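PDB 2HRA: glutamyl-tRNA synthetase, cytoplasmic from Saccharomyces cerevisiae, which attaches glutamate to tRNA(Glu) in two steps, the first using ATP to form Glu-AMP, and joins the Arc1p complex through the N-terminal GST-like domain described here. Local coordinates for residues M19-T24 with K65-T70; V32-L37 with E179-L184; A40-A45 with A82-N87; R126-G131 with S165-L170. One frame throughout, in Å; residues are numbered along the deposited sequence.

Contact 1 of 4, residues M19-T24 with K65-T70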
loop_
_atom_site.group_PDB
_atom_site.type_symbol
_atom_site.label_atom_id
_atom_site.label_comp_id
_atom_site.label_asym_id
_atom_site.label_seq_id
_atom_site.Cartn_x
_atom_site.Cartn_y
_atom_site.Cartn_z
ATOM N N MET A 19 -20.133 9.388 -11.298
ATOM C CA MET A 19 -20.279 8.216 -10.369
ATOM C C MET A 19 -18.909 7.601 -10.095
ATOM O O MET A 19 -18.155 7.326 -11.021
ATOM C CB MET A 19 -21.225 7.162 -10.961
ATOM C CG MET A 19 -22.058 6.383 -9.922
ATOM S SD MET A 19 -23.207 7.389 -8.923
ATOM C CE MET A 19 -23.210 6.461 -7.373
ATOM N N PRO A 20 -18.577 7.391 -8.817
ATOM C CA PRO A 20 -17.215 6.976 -8.484
ATOM C C PRO A 20 -16.850 5.591 -9.016
ATOM O O PRO A 20 -17.729 4.815 -9.361
ATOM C CB PRO A 20 -17.211 6.996 -6.956
ATOM C CG PRO A 20 -18.618 6.890 -6.553
ATOM C CD PRO A 20 -19.424 7.533 -7.622
ATOM N N SER A 21 -15.558 5.311 -9.140
ATOM C CA SER A 21 -15.092 3.936 -9.282
ATOM C C SER A 21 -15.303 3.280 -7.955
ATOM O O SER A 21 -15.390 3.966 -6.925
ATOM C CB SER A 21 -13.609 3.880 -9.598
ATOM O OG SER A 21 -13.341 4.332 -10.901
ATOM N N THR A 22 -15.343 1.950 -7.953
ATOM C CA THR A 22 -15.456 1.209 -6.702
ATOM C C THR A 22 -14.183 0.409 -6.484
ATOM O O THR A 22 -13.700 -0.240 -7.421
ATOM C CB THR A 22 -16.663 0.273 -6.718
ATOM O OG1 THR A 22 -17.823 1.048 -7.028
ATOM C CG2 THR A 22 -16.845 -0.400 -5.347
ATOM N N LEU A 23 -13.626 0.516 -5.277
ATOM C CA LEU A 23 -12.511 -0.335 -4.842
ATOM C C LEU A 23 -12.955 -1.237 -3.709
ATOM O O LEU A 23 -13.227 -0.781 -2.599
ATOM C CB LEU A 23 -11.312 0.502 -4.374
ATOM C CG LEU A 23 -10.061 -0.260 -3.860
ATOM C CD1 LEU A 23 -9.504 -1.148 -4.943
ATOM C CD2 LEU A 23 -8.999 0.712 -3.310
ATOM N N THR A 24 -12.988 -2.538 -3.976
ATOM C CA THR A 24 -13.280 -3.494 -2.931
ATOM C C THR A 24 -11.988 -3.919 -2.224
ATOM O O THR A 24 -10.988 -4.219 -2.873
ATOM C CB THR A 24 -14.034 -4.705 -3.512
ATOM O OG1 THR A 24 -15.106 -4.236 -4.357
ATOM C CG2 THR A 24 -14.596 -5.559 -2.393
ATOM N N LYS A 65 -10.331 -5.337 -5.728
ATOM C CA LYS A 65 -10.934 -5.324 -7.034
ATOM C C LYS A 65 -11.210 -3.855 -7.361
ATOM O O LYS A 65 -11.728 -3.151 -6.530
ATOM C CB LYS A 65 -12.233 -6.113 -6.915
ATOM C CG LYS A 65 -12.778 -6.738 -8.138
ATOM C CD LYS A 65 -14.242 -7.077 -7.862
ATOM C CE LYS A 65 -14.755 -8.221 -8.631
ATOM N NZ LYS A 65 -16.199 -8.358 -8.240
ATOM N N LEU A 66 -10.819 -3.389 -8.537
ATOM C CA LEU A 66 -11.163 -2.035 -8.977
ATOM C C LEU A 66 -12.213 -2.174 -10.046
ATOM O O LEU A 66 -11.906 -2.626 -11.149
ATOM C CB LEU A 66 -9.964 -1.307 -9.578
ATOM C CG LEU A 66 -10.297 0.108 -10.069
ATOM C CD1 LEU A 66 -10.745 0.973 -8.900
ATOM C CD2 LEU A 66 -9.107 0.719 -10.787
ATOM N N ASP A 67 -13.431 -1.746 -9.724
ATOM C CA ASP A 67 -14.600 -1.965 -10.567
ATOM C C ASP A 67 -14.729 -3.492 -10.786
ATOM O O ASP A 67 -15.010 -4.213 -9.836
ATOM C CB ASP A 67 -14.531 -1.092 -11.825
ATOM C CG ASP A 67 -14.620 0.398 -11.494
ATOM O OD1 ASP A 67 -15.375 0.754 -10.568
ATOM O OD2 ASP A 67 -13.923 1.214 -12.140
ATOM N N ASP A 68 -14.494 -4.004 -11.981
ATOM C CA ASP A 68 -14.533 -5.467 -12.143
ATOM C C ASP A 68 -13.149 -6.096 -12.261
ATOM O O ASP A 68 -13.024 -7.337 -12.332
ATOM C CB ASP A 68 -15.424 -5.835 -13.308
ATOM C CG ASP A 68 -16.897 -5.547 -13.008
ATOM O OD1 ASP A 68 -17.308 -5.675 -11.821
ATOM O OD2 ASP A 68 -17.641 -5.194 -13.944
ATOM N N ALA A 69 -12.114 -5.260 -12.240
ATOM C CA ALA A 69 -10.755 -5.731 -12.466
ATOM C C ALA A 69 -10.172 -6.303 -11.186
ATOM O O ALA A 69 -10.117 -5.609 -10.192
ATOM C CB ALA A 69 -9.871 -4.606 -12.975
ATOM N N THR A 70 -9.735 -7.567 -11.239
ATOM C CA THR A 70 -9.034 -8.231 -10.127
ATOM C C THR A 70 -7.510 -8.380 -10.310
ATOM O O THR A 70 -6.793 -8.733 -9.362
ATOM C CB THR A 70 -9.585 -9.675 -9.929
ATOM O OG1 THR A 70 -9.573 -10.363 -11.181
ATOM C CG2 THR A 70 -10.991 -9.664 -9.401
HETATM O O HOH W 1 -15.226 -3.398 -7.027
#
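The CD1 methyl of L66 overlaps S21, lying 4.1 Å from its CB, and also packs beside T22 O. L66 pairs with L23 as an antiparallel non-hydrogen-bonded pair, so both leucines fall on one face of the sheet, where L66 is backed by K76 and I77 of helix 73-80. On the other face T24 and K65 bring their CB atoms to 4.1 Å. These two form the hydrogen-bonded pair: T24 N reaches K65 O at 2.9 Å, and K65 N returns to T24 O. A water links T24 OG1 to D67 O. D67 is the second residue of the type II' turn from L66 to A69, and it holds T22 twice. Its backbone N donates to T22 O at 2.8 Å, while OD1 takes T22 N at 2.9 Å on its syn side, 34° out of the carboxylate plane and nearly straight at the hydrogen (170°). With CG beside its own backbone N (chi1 -66°), the carboxylate is carried to the same residue as that N-H. OD2 adds a weak bond to S21 OG, whose stronger partner is K80 NZ. With an alanine here, T22 N would probably lose its acceptor and K80 a distant negative mate. The side-chain oxygen takes T22 N just beyond the last bridged pair, consistent with the carboxylate carrying the pairing of this thioredoxin-like sheet one residue into the turn.

Contact 2 of 4, residues V32-L37 with E179-L184; sequences VAYAEL and EAHDFL
Tight packing is centred on L184 and L37. V32 CG1 and L184 CD2 meet tip to tip at 3.6 Å, and L37 CD2 fits against A180, 3.8 Å from its CB. L37 and L184 also touch I25 of strand 21-26, which places this apolar side over the sheet. CG anti to the backbone N (chi1 175°) turns L37 toward helix 180-195, where its methyls divide the work: CD2 to A180, and CD1 obliquely to F183 CE2 at 3.9 Å. In the GST fold, helix 34-46 follows the first strand of the thioredoxin-like half, while 180-195 is the final helix of this chain; the contact fastens that last helix beside the start of the first one. Y34, the first residue of its helix, lies between the apolar and the polar sides. V32 CG1 sits 3.5 Å above one face of its ring, offset toward the rim, and H181 CA lies at the ring edge. The looser side is polar. Y34 and H181 run side by side, and the hydroxyl meets the imidazole edge in its plane, where Y34 OH to H181 ND1 is a weak bond of 3.3 Å. Placing an alanine at Y34 would probably leave H181 ND1 without this mate and open a gap beneath V32. Both Y34 and H181 also touch R147 of helix 137-148, and the partly exposed F183 lies next to R41.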
loop_
_atom_site.group_PDB
_atom_site.type_symbol
_atom_site.label_atom_id
_atom_site.label_comp_id
_atom_site.label_asym_id
_atom_site.label_seq_id
_atom_site.Cartn_x
_atom_site.Cartn_y
_atom_site.Cartn_z
ATOM N N VAL A 32 -3.080 -8.336 2.934
ATOM C CA VAL A 32 -4.045 -7.237 2.815
ATOM C C VAL A 32 -3.574 -6.175 1.820
ATOM O O VAL A 32 -2.381 -5.820 1.788
ATOM C CB VAL A 32 -4.305 -6.626 4.228
ATOM C CG1 VAL A 32 -5.193 -5.355 4.145
ATOM C CG2 VAL A 32 -4.932 -7.683 5.151
ATOM N N ALA A 33 -4.514 -5.682 1.014
ATOM C CA ALA A 33 -4.244 -4.755 -0.073
ATOM C C ALA A 33 -4.031 -3.322 0.417
ATOM O O ALA A 33 -4.731 -2.385 0.016
ATOM C CB ALA A 33 -5.370 -4.810 -1.095
ATOM N N TYR A 34 -3.040 -3.134 1.283
ATOM C CA TYR A 34 -2.789 -1.811 1.861
ATOM C C TYR A 34 -2.400 -0.817 0.786
ATOM O O TYR A 34 -2.849 0.320 0.798
ATOM C CB TYR A 34 -1.738 -1.864 2.999
ATOM C CG TYR A 34 -2.274 -2.442 4.286
ATOM C CD1 TYR A 34 -1.857 -3.697 4.735
ATOM C CD2 TYR A 34 -3.246 -1.786 5.019
ATOM C CE1 TYR A 34 -2.355 -4.231 5.887
ATOM C CE2 TYR A 34 -3.758 -2.346 6.208
ATOM C CZ TYR A 34 -3.316 -3.554 6.617
ATOM O OH TYR A 34 -3.810 -4.141 7.776
ATOM N N ALA A 35 -1.571 -1.228 -0.154
ATOM C CA ALA A 35 -1.079 -0.306 -1.161
ATOM C C ALA A 35 -2.227 0.311 -1.953
ATOM O O ALA A 35 -2.246 1.512 -2.207
ATOM C CB ALA A 35 -0.128 -1.003 -2.090
ATOM N N GLU A 36 -3.168 -0.557 -2.321
ATOM C CA GLU A 36 -4.354 -0.246 -3.087
ATOM C C GLU A 36 -5.231 0.659 -2.284
ATOM O O GLU A 36 -5.698 1.672 -2.795
ATOM C CB GLU A 36 -5.124 -1.528 -3.443
ATOM C CG GLU A 36 -4.427 -2.433 -4.482
ATOM C CD GLU A 36 -3.339 -3.386 -3.872
ATOM O OE1 GLU A 36 -3.040 -3.312 -2.675
ATOM O OE2 GLU A 36 -2.790 -4.231 -4.616
ATOM N N LEU A 37 -5.460 0.314 -1.026
ATOM C CA LEU A 37 -6.257 1.161 -0.152
ATOM C C LEU A 37 -5.646 2.548 0.034
ATOM O O LEU A 37 -6.380 3.537 0.036
ATOM C CB LEU A 37 -6.496 0.499 1.208
ATOM C CG LEU A 37 -7.216 1.299 2.313
ATOM C CD1 LEU A 37 -8.686 1.567 2.042
ATOM C CD2 LEU A 37 -7.064 0.517 3.619
ATOM N N GLU A 179 -3.212 5.457 9.324
ATOM C CA GLU A 179 -4.545 5.089 9.836
ATOM C C GLU A 179 -5.320 4.161 8.877
ATOM O O GLU A 179 -6.491 3.851 9.128
ATOM C CB GLU A 179 -5.376 6.342 10.146
ATOM C CG GLU A 179 -4.750 7.202 11.217
ATOM C CD GLU A 179 -5.579 8.412 11.562
ATOM O OE1 GLU A 179 -6.616 8.662 10.918
ATOM O OE2 GLU A 179 -5.171 9.128 12.485
ATOM N N ALA A 180 -4.683 3.696 7.799
ATOM C CA ALA A 180 -5.371 2.836 6.844
ATOM C C ALA A 180 -5.787 1.517 7.508
ATOM O O ALA A 180 -6.897 1.031 7.297
ATOM C CB ALA A 180 -4.508 2.581 5.602
ATOM N N HIS A 181 -4.905 0.953 8.316
ATOM C CA HIS A 181 -5.241 -0.248 9.080
ATOM C C HIS A 181 -6.448 -0.024 10.001
ATOM O O HIS A 181 -7.417 -0.769 9.942
ATOM C CB HIS A 181 -4.051 -0.742 9.895
ATOM C CG HIS A 181 -4.442 -1.684 10.986
ATOM N ND1 HIS A 181 -4.719 -3.012 10.753
ATOM C CD2 HIS A 181 -4.656 -1.479 12.306
ATOM C CE1 HIS A 181 -5.064 -3.592 11.890
ATOM N NE2 HIS A 181 -5.037 -2.682 12.848
ATOM N N ASP A 182 -6.379 0.989 10.861
ATOM C CA ASP A 182 -7.522 1.359 11.722
ATOM C C ASP A 182 -8.813 1.632 10.935
ATOM O O ASP A 182 -9.884 1.198 11.342
ATOM C CB ASP A 182 -7.184 2.578 12.583
ATOM C CG ASP A 182 -6.193 2.252 13.693
ATOM O OD1 ASP A 182 -5.771 3.199 14.398
ATOM O OD2 ASP A 182 -5.863 1.053 13.871
ATOM N N PHE A 183 -8.704 2.334 9.809
ATOM C CA PHE A 183 -9.848 2.526 8.933
ATOM C C PHE A 183 -10.439 1.202 8.490
ATOM O O PHE A 183 -11.646 0.998 8.507
ATOM C CB PHE A 183 -9.485 3.312 7.674
ATOM C CG PHE A 183 -10.564 3.253 6.620
ATOM C CD1 PHE A 183 -11.688 4.067 6.715
ATOM C CD2 PHE A 183 -10.491 2.345 5.584
ATOM C CE1 PHE A 183 -12.697 3.984 5.772
ATOM C CE2 PHE A 183 -11.513 2.268 4.636
ATOM C CZ PHE A 183 -12.601 3.087 4.731
ATOM N N LEU A 184 -9.581 0.301 8.063
ATOM C CA LEU A 184 -10.039 -0.987 7.582
ATOM C C LEU A 184 -10.686 -1.812 8.698
ATOM O O LEU A 184 -11.754 -2.401 8.517
ATOM C CB LEU A 184 -8.867 -1.726 6.924
ATOM C CG LEU A 184 -9.191 -3.013 6.200
ATOM C CD1 LEU A 184 -10.372 -2.856 5.266
ATOM C CD2 LEU A 184 -7.919 -3.477 5.463
#

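Contact 3 of 4, residues A40-A45 with A82-N87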
loop_
_atom_site.group_PDB
_atom_site.type_symbol
_atom_site.label_atom_id
_atom_site.label_comp_id
_atom_site.label_asym_id
_atom_site.label_seq_id
_atom_site.Cartn_x
_atom_site.Cartn_y
_atom_site.Cartn_z
ATOM N N ALA A 40 -6.091 4.821 -2.980
ATOM C CA ALA A 40 -7.461 5.311 -3.024
ATOM C C ALA A 40 -7.644 6.424 -2.028
ATOM O O ALA A 40 -8.298 7.393 -2.311
ATOM C CB ALA A 40 -8.458 4.166 -2.739
ATOM N N ARG A 41 -7.038 6.306 -0.853
ATOM C CA ARG A 41 -7.093 7.395 0.117
ATOM C C ARG A 41 -6.421 8.660 -0.388
ATOM O O ARG A 41 -6.911 9.770 -0.141
ATOM C CB ARG A 41 -6.518 6.944 1.456
ATOM C CG ARG A 41 -7.390 5.876 2.083
ATOM C CD ARG A 41 -6.675 5.025 3.119
ATOM N NE ARG A 41 -6.205 5.766 4.294
ATOM C CZ ARG A 41 -6.922 6.052 5.391
ATOM N NH1 ARG A 41 -8.221 5.745 5.513
ATOM N NH2 ARG A 41 -6.345 6.718 6.374
ATOM N N ILE A 42 -5.314 8.495 -1.116
ATOM C CA ILE A 42 -4.625 9.629 -1.712
ATOM C C ILE A 42 -5.513 10.287 -2.764
ATOM O O ILE A 42 -5.690 11.503 -2.794
ATOM C CB ILE A 42 -3.245 9.197 -2.310
ATOM C CG1 ILE A 42 -2.317 8.742 -1.166
ATOM C CG2 ILE A 42 -2.632 10.385 -3.147
ATOM C CD1 ILE A 42 -1.071 7.879 -1.599
ATOM N N VAL A 43 -6.097 9.464 -3.622
ATOM C CA VAL A 43 -6.983 9.959 -4.665
ATOM C C VAL A 43 -8.164 10.765 -4.076
ATOM O O VAL A 43 -8.429 11.922 -4.483
ATOM C CB VAL A 43 -7.506 8.791 -5.522
ATOM C CG1 VAL A 43 -8.626 9.259 -6.448
ATOM C CG2 VAL A 43 -6.376 8.160 -6.316
ATOM N N ASN A 44 -8.862 10.191 -3.102
ATOM C CA ASN A 44 -10.016 10.901 -2.523
ATOM C C ASN A 44 -9.625 12.113 -1.685
ATOM O O ASN A 44 -10.422 13.043 -1.561
ATOM C CB ASN A 44 -10.889 9.979 -1.682
ATOM C CG ASN A 44 -11.645 8.941 -2.505
ATOM O OD1 ASN A 44 -12.084 9.171 -3.638
ATOM N ND2 ASN A 44 -11.837 7.806 -1.909
ATOM N N ALA A 45 -8.419 12.093 -1.097
ATOM C CA ALA A 45 -7.879 13.257 -0.405
ATOM C C ALA A 45 -7.762 14.468 -1.320
ATOM O O ALA A 45 -8.054 15.575 -0.902
ATOM C CB ALA A 45 -6.531 12.960 0.199
ATOM N N ALA A 82 -4.264 9.078 -13.200
ATOM C CA ALA A 82 -2.924 9.530 -13.584
ATOM C C ALA A 82 -2.672 10.997 -13.234
ATOM O O ALA A 82 -1.535 11.377 -12.949
ATOM C CB ALA A 82 -2.698 9.291 -15.069
ATOM N N ALA A 83 -3.740 11.795 -13.219
ATOM C CA ALA A 83 -3.697 13.189 -12.782
ATOM C C ALA A 83 -3.174 13.351 -11.372
ATOM O O ALA A 83 -2.480 14.325 -11.088
ATOM C CB ALA A 83 -5.094 13.832 -12.887
ATOM N N ILE A 84 -3.516 12.406 -10.493
ATOM C CA ILE A 84 -3.036 12.402 -9.117
ATOM C C ILE A 84 -1.626 11.808 -8.996
ATOM O O ILE A 84 -0.754 12.393 -8.352
ATOM C CB ILE A 84 -4.043 11.658 -8.181
ATOM C CG1 ILE A 84 -5.351 12.493 -8.150
ATOM C CG2 ILE A 84 -3.425 11.392 -6.758
ATOM C CD1 ILE A 84 -6.327 12.097 -7.072
ATOM N N PHE A 85 -1.430 10.642 -9.604
ATOM C CA PHE A 85 -0.132 9.967 -9.582
ATOM C C PHE A 85 0.690 10.479 -10.756
ATOM O O PHE A 85 0.844 9.801 -11.759
ATOM C CB PHE A 85 -0.344 8.452 -9.595
ATOM C CG PHE A 85 -1.084 7.974 -8.394
ATOM C CD1 PHE A 85 -2.441 7.674 -8.468
ATOM C CD2 PHE A 85 -0.451 7.937 -7.162
ATOM C CE1 PHE A 85 -3.137 7.291 -7.325
ATOM C CE2 PHE A 85 -1.132 7.556 -6.026
ATOM C CZ PHE A 85 -2.494 7.237 -6.111
ATOM N N ASP A 86 1.180 11.713 -10.607
ATOM C CA ASP A 86 1.769 12.491 -11.698
ATOM C C ASP A 86 3.252 12.775 -11.513
ATOM O O ASP A 86 3.801 13.571 -12.265
ATOM C CB ASP A 86 1.043 13.847 -11.841
ATOM C CG ASP A 86 1.262 14.783 -10.644
ATOM O OD1 ASP A 86 1.922 14.399 -9.647
ATOM O OD2 ASP A 86 0.761 15.931 -10.697
ATOM N N ASN A 87 3.880 12.170 -10.502
ATOM C CA ASN A 87 5.307 12.381 -10.232
ATOM C C ASN A 87 6.106 11.083 -10.269
ATOM O O ASN A 87 5.710 10.078 -9.692
ATOM C CB ASN A 87 5.527 13.134 -8.908
ATOM C CG ASN A 87 5.097 12.347 -7.675
ATOM O OD1 ASN A 87 4.202 11.492 -7.717
ATOM N ND2 ASN A 87 5.733 12.653 -6.555
#
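No hydrogen bond joins V43 or I42 to I84 and F85; the shortest polar bond within the two segments is the helix bond A45 N to R41 O, 2.9 Å. What crosses the contact is hydrocarbon. I84 is the central piece. Its CD1 reaches the helix backbone, 3.3 Å from V43 CA, and also rests against V43 CG1. The two side chains cross at about a right angle, so the end of I84 lies across the valine. The other branch of I84 works separately: CG2 meets I42 CG2 at 3.8 Å. That same CG2 also sits 4.1 Å above the F85 plane, over the ring centre, so the isoleucine and phenylalanine of the loop pack on each other as well as on the helix. F85 comes in next to I84, with CG beside its backbone N (chi1 -62°), and its CE1 touches V43 CG2 at 3.5 Å. F85 CE2 has a longer approach to I42 CG2, at 4.3 Å. F85 is the centre of an inverse gamma turn, with only a weak D86 N to I84 O bond, and after this turn D86 and N87 make no contact with the helix segment. Instead, D86 makes a salt bridge to K134, and N87 ND2 bonds Y135 O. On the helix, V43 also packs on I51 of strand 51-56. With only apolar packing between the segments, the link between helix 34-46 and the loop that follows helix 73-80 depends on the fit of branched methyls and a ring, not on directional bonds.

Contact 4 of 4, residues R126-G131 with S165-L170; sequences RTFILG and SRWYTL
Among the apolar contacts, T127 CG2 and L170 CD2 come closest, at 3.4 Å, tighter than usual for two methyls. CG anti to the backbone N (chi1 180°) points L170 at the loop, where CD2 also touches F128 CE2 at 3.9 Å, next to both the threonine methyl and the phenylalanine. T127 CG2 in turn stands 3.8 Å above the F128 ring, over its centre, so these three side chains form one cluster. On the far part of the indole, I129 CD1 packs obliquely against W167 CZ2 at 3.9 Å. The polar contact is a carbonyl at a ring edge: T127 O lies in the indole plane, 3.3 Å from W167 CD1. Beside it W167 NE1 donates to D139 OD2, the same atom that accepts I129 N, so one carboxylate oxygen joins the loop to the tryptophan. Within the segments, G131 N bonds F128 O at 3.0 Å to close a type I turn, and T169 OG1 and T169 N reach S165 O from opposite faces of its carbonyl plane. Both segments belong to regions that interact with Arc1p, and the contact sets the two side by side. Behind them lies the helical half of the GST fold: I129 and W167 both touch C142 of helix 137-148 and L119 of helix 109-122, while I129 also meets W96 of helix 90-104.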
loop_
_atom_site.group_PDB
_atom_site.type_symbol
_atom_site.label_atom_id
_atom_site.label_comp_id
_atom_site.label_asym_id
_atom_site.label_seq_id
_atom_site.Cartn_x
_atom_site.Cartn_y
_atom_site.Cartn_z
ATOM N N ARG A 126 17.903 10.237 0.188
ATOM C CA ARG A 126 16.580 10.608 -0.291
ATOM C C ARG A 126 15.544 10.498 0.840
ATOM O O ARG A 126 15.616 9.554 1.620
ATOM C CB ARG A 126 16.175 9.609 -1.383
ATOM C CG ARG A 126 16.970 9.727 -2.646
ATOM C CD ARG A 126 16.340 9.011 -3.798
ATOM N NE ARG A 126 17.165 9.132 -5.002
ATOM C CZ ARG A 126 18.199 8.334 -5.298
ATOM N NH1 ARG A 126 18.562 7.335 -4.502
ATOM N NH2 ARG A 126 18.897 8.536 -6.407
ATOM N N THR A 127 14.574 11.416 0.910
ATOM C CA THR A 127 13.412 11.246 1.799
ATOM C C THR A 127 12.444 10.187 1.264
ATOM O O THR A 127 11.977 9.300 2.004
ATOM C CB THR A 127 12.644 12.550 1.967
ATOM O OG1 THR A 127 13.564 13.552 2.374
ATOM C CG2 THR A 127 11.564 12.414 3.043
ATOM N N PHE A 128 12.168 10.275 -0.030
ATOM C CA PHE A 128 11.261 9.359 -0.703
ATOM C C PHE A 128 12.015 8.612 -1.793
ATOM O O PHE A 128 13.071 9.030 -2.205
ATOM C CB PHE A 128 10.074 10.131 -1.272
ATOM C CG PHE A 128 9.285 10.826 -0.218
ATOM C CD1 PHE A 128 9.137 12.194 -0.230
ATOM C CD2 PHE A 128 8.778 10.114 0.844
ATOM C CE1 PHE A 128 8.445 12.833 0.776
ATOM C CE2 PHE A 128 8.098 10.741 1.836
ATOM C CZ PHE A 128 7.937 12.103 1.805
ATOM N N ILE A 129 11.449 7.503 -2.249
ATOM C CA ILE A 129 12.173 6.546 -3.093
ATOM C C ILE A 129 12.739 7.154 -4.361
ATOM O O ILE A 129 13.889 6.882 -4.733
ATOM C CB ILE A 129 11.308 5.293 -3.405
ATOM C CG1 ILE A 129 11.240 4.420 -2.130
ATOM C CG2 ILE A 129 11.923 4.516 -4.585
ATOM C CD1 ILE A 129 10.116 3.330 -2.101
ATOM N N LEU A 130 11.968 8.038 -4.987
ATOM C CA LEU A 130 12.396 8.643 -6.230
ATOM C C LEU A 130 12.955 10.037 -6.045
ATOM O O LEU A 130 13.349 10.663 -7.017
ATOM C CB LEU A 130 11.277 8.631 -7.267
ATOM C CG LEU A 130 10.816 7.254 -7.713
ATOM C CD1 LEU A 130 9.650 7.409 -8.666
ATOM C CD2 LEU A 130 11.995 6.475 -8.348
ATOM N N GLY A 131 13.020 10.516 -4.810
ATOM C CA GLY A 131 13.804 11.700 -4.507
ATOM C C GLY A 131 13.110 13.016 -4.794
ATOM O O GLY A 131 13.780 14.026 -5.004
ATOM N N SER A 165 13.620 2.339 8.024
ATOM C CA SER A 165 12.940 2.621 9.281
ATOM C C SER A 165 12.409 4.054 9.330
ATOM O O SER A 165 11.250 4.295 9.668
ATOM C CB SER A 165 13.914 2.390 10.434
ATOM O OG SER A 165 13.238 2.496 11.655
ATOM N N ARG A 166 13.268 4.998 8.986
ATOM C CA ARG A 166 12.929 6.410 9.089
ATOM C C ARG A 166 11.908 6.815 8.033
ATOM O O ARG A 166 10.948 7.537 8.321
ATOM C CB ARG A 166 14.198 7.236 8.994
ATOM C CG ARG A 166 15.058 7.108 10.246
ATOM C CD ARG A 166 16.377 7.824 10.132
ATOM N NE ARG A 166 17.148 7.716 11.375
ATOM C CZ ARG A 166 18.480 7.735 11.457
ATOM N NH1 ARG A 166 19.219 7.855 10.368
ATOM N NH2 ARG A 166 19.073 7.628 12.639
ATOM N N TRP A 167 12.076 6.302 6.825
ATOM C CA TRP A 167 11.081 6.499 5.761
ATOM C C TRP A 167 9.702 5.909 6.119
ATOM O O TRP A 167 8.691 6.523 5.822
ATOM C CB TRP A 167 11.620 5.912 4.460
ATOM C CG TRP A 167 10.654 5.629 3.369
ATOM C CD1 TRP A 167 10.306 6.455 2.351
ATOM C CD2 TRP A 167 9.970 4.385 3.133
ATOM N NE1 TRP A 167 9.441 5.806 1.500
ATOM C CE2 TRP A 167 9.212 4.542 1.965
ATOM C CE3 TRP A 167 9.965 3.143 3.780
ATOM C CZ2 TRP A 167 8.411 3.519 1.439
ATOM C CZ3 TRP A 167 9.154 2.109 3.255
ATOM C CH2 TRP A 167 8.392 2.310 2.117
ATOM N N TYR A 168 9.680 4.716 6.709
ATOM C CA TYR A 168 8.437 4.041 7.095
ATOM C C TYR A 168 7.722 4.839 8.209
ATOM O O TYR A 168 6.517 5.098 8.133
ATOM C CB TYR A 168 8.696 2.580 7.508
ATOM C CG TYR A 168 7.424 1.787 7.787
ATOM C CD1 TYR A 168 6.868 0.975 6.820
ATOM C CD2 TYR A 168 6.778 1.862 9.026
ATOM C CE1 TYR A 168 5.673 0.282 7.060
ATOM C CE2 TYR A 168 5.604 1.170 9.275
ATOM C CZ TYR A 168 5.055 0.384 8.275
ATOM O OH TYR A 168 3.885 -0.313 8.484
ATOM N N THR A 169 8.473 5.260 9.217
ATOM C CA THR A 169 7.941 6.104 10.290
ATOM C C THR A 169 7.441 7.462 9.787
ATOM O O THR A 169 6.382 7.933 10.228
ATOM C CB THR A 169 9.003 6.296 11.347
ATOM O OG1 THR A 169 9.387 4.992 11.797
ATOM C CG2 THR A 169 8.499 7.129 12.537
ATOM N N LEU A 170 8.168 8.069 8.861
ATOM C CA LEU A 170 7.731 9.332 8.284
ATOM C C LEU A 170 6.337 9.146 7.707
ATOM O O LEU A 170 5.382 9.826 8.110
ATOM C CB LEU A 170 8.689 9.800 7.183
ATOM C CG LEU A 170 8.292 11.124 6.521
ATOM C CD1 LEU A 170 8.173 12.279 7.548
ATOM C CD2 LEU A 170 9.316 11.408 5.446
#

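How the contacts relate
Contacts 2 and 3 both use helix 34-46, and R41 of contact 3 touches E179, A180 and F183 of contact 2. Contact 1 meets both through L23 CD2, 3.5 Å from E36 O and from A40 CB, so sheet and helix form one thioredoxin-like unit. Contact 2 is the most central, with four of its seven touching residues buried; the others lie 13 to 16 Å from the chain centre. Contact 4, in the helical half, is the one with an exposed touching residue, T127. Chemistry follows place: main-chain and carboxylate bonds at the sheet edge, leucine packing with one weak tyrosine-histidine bond at its side in contact 2, hydrocarbon alone in contact 3, and mixed ring and methyl packing at the Arc1p-binding regions.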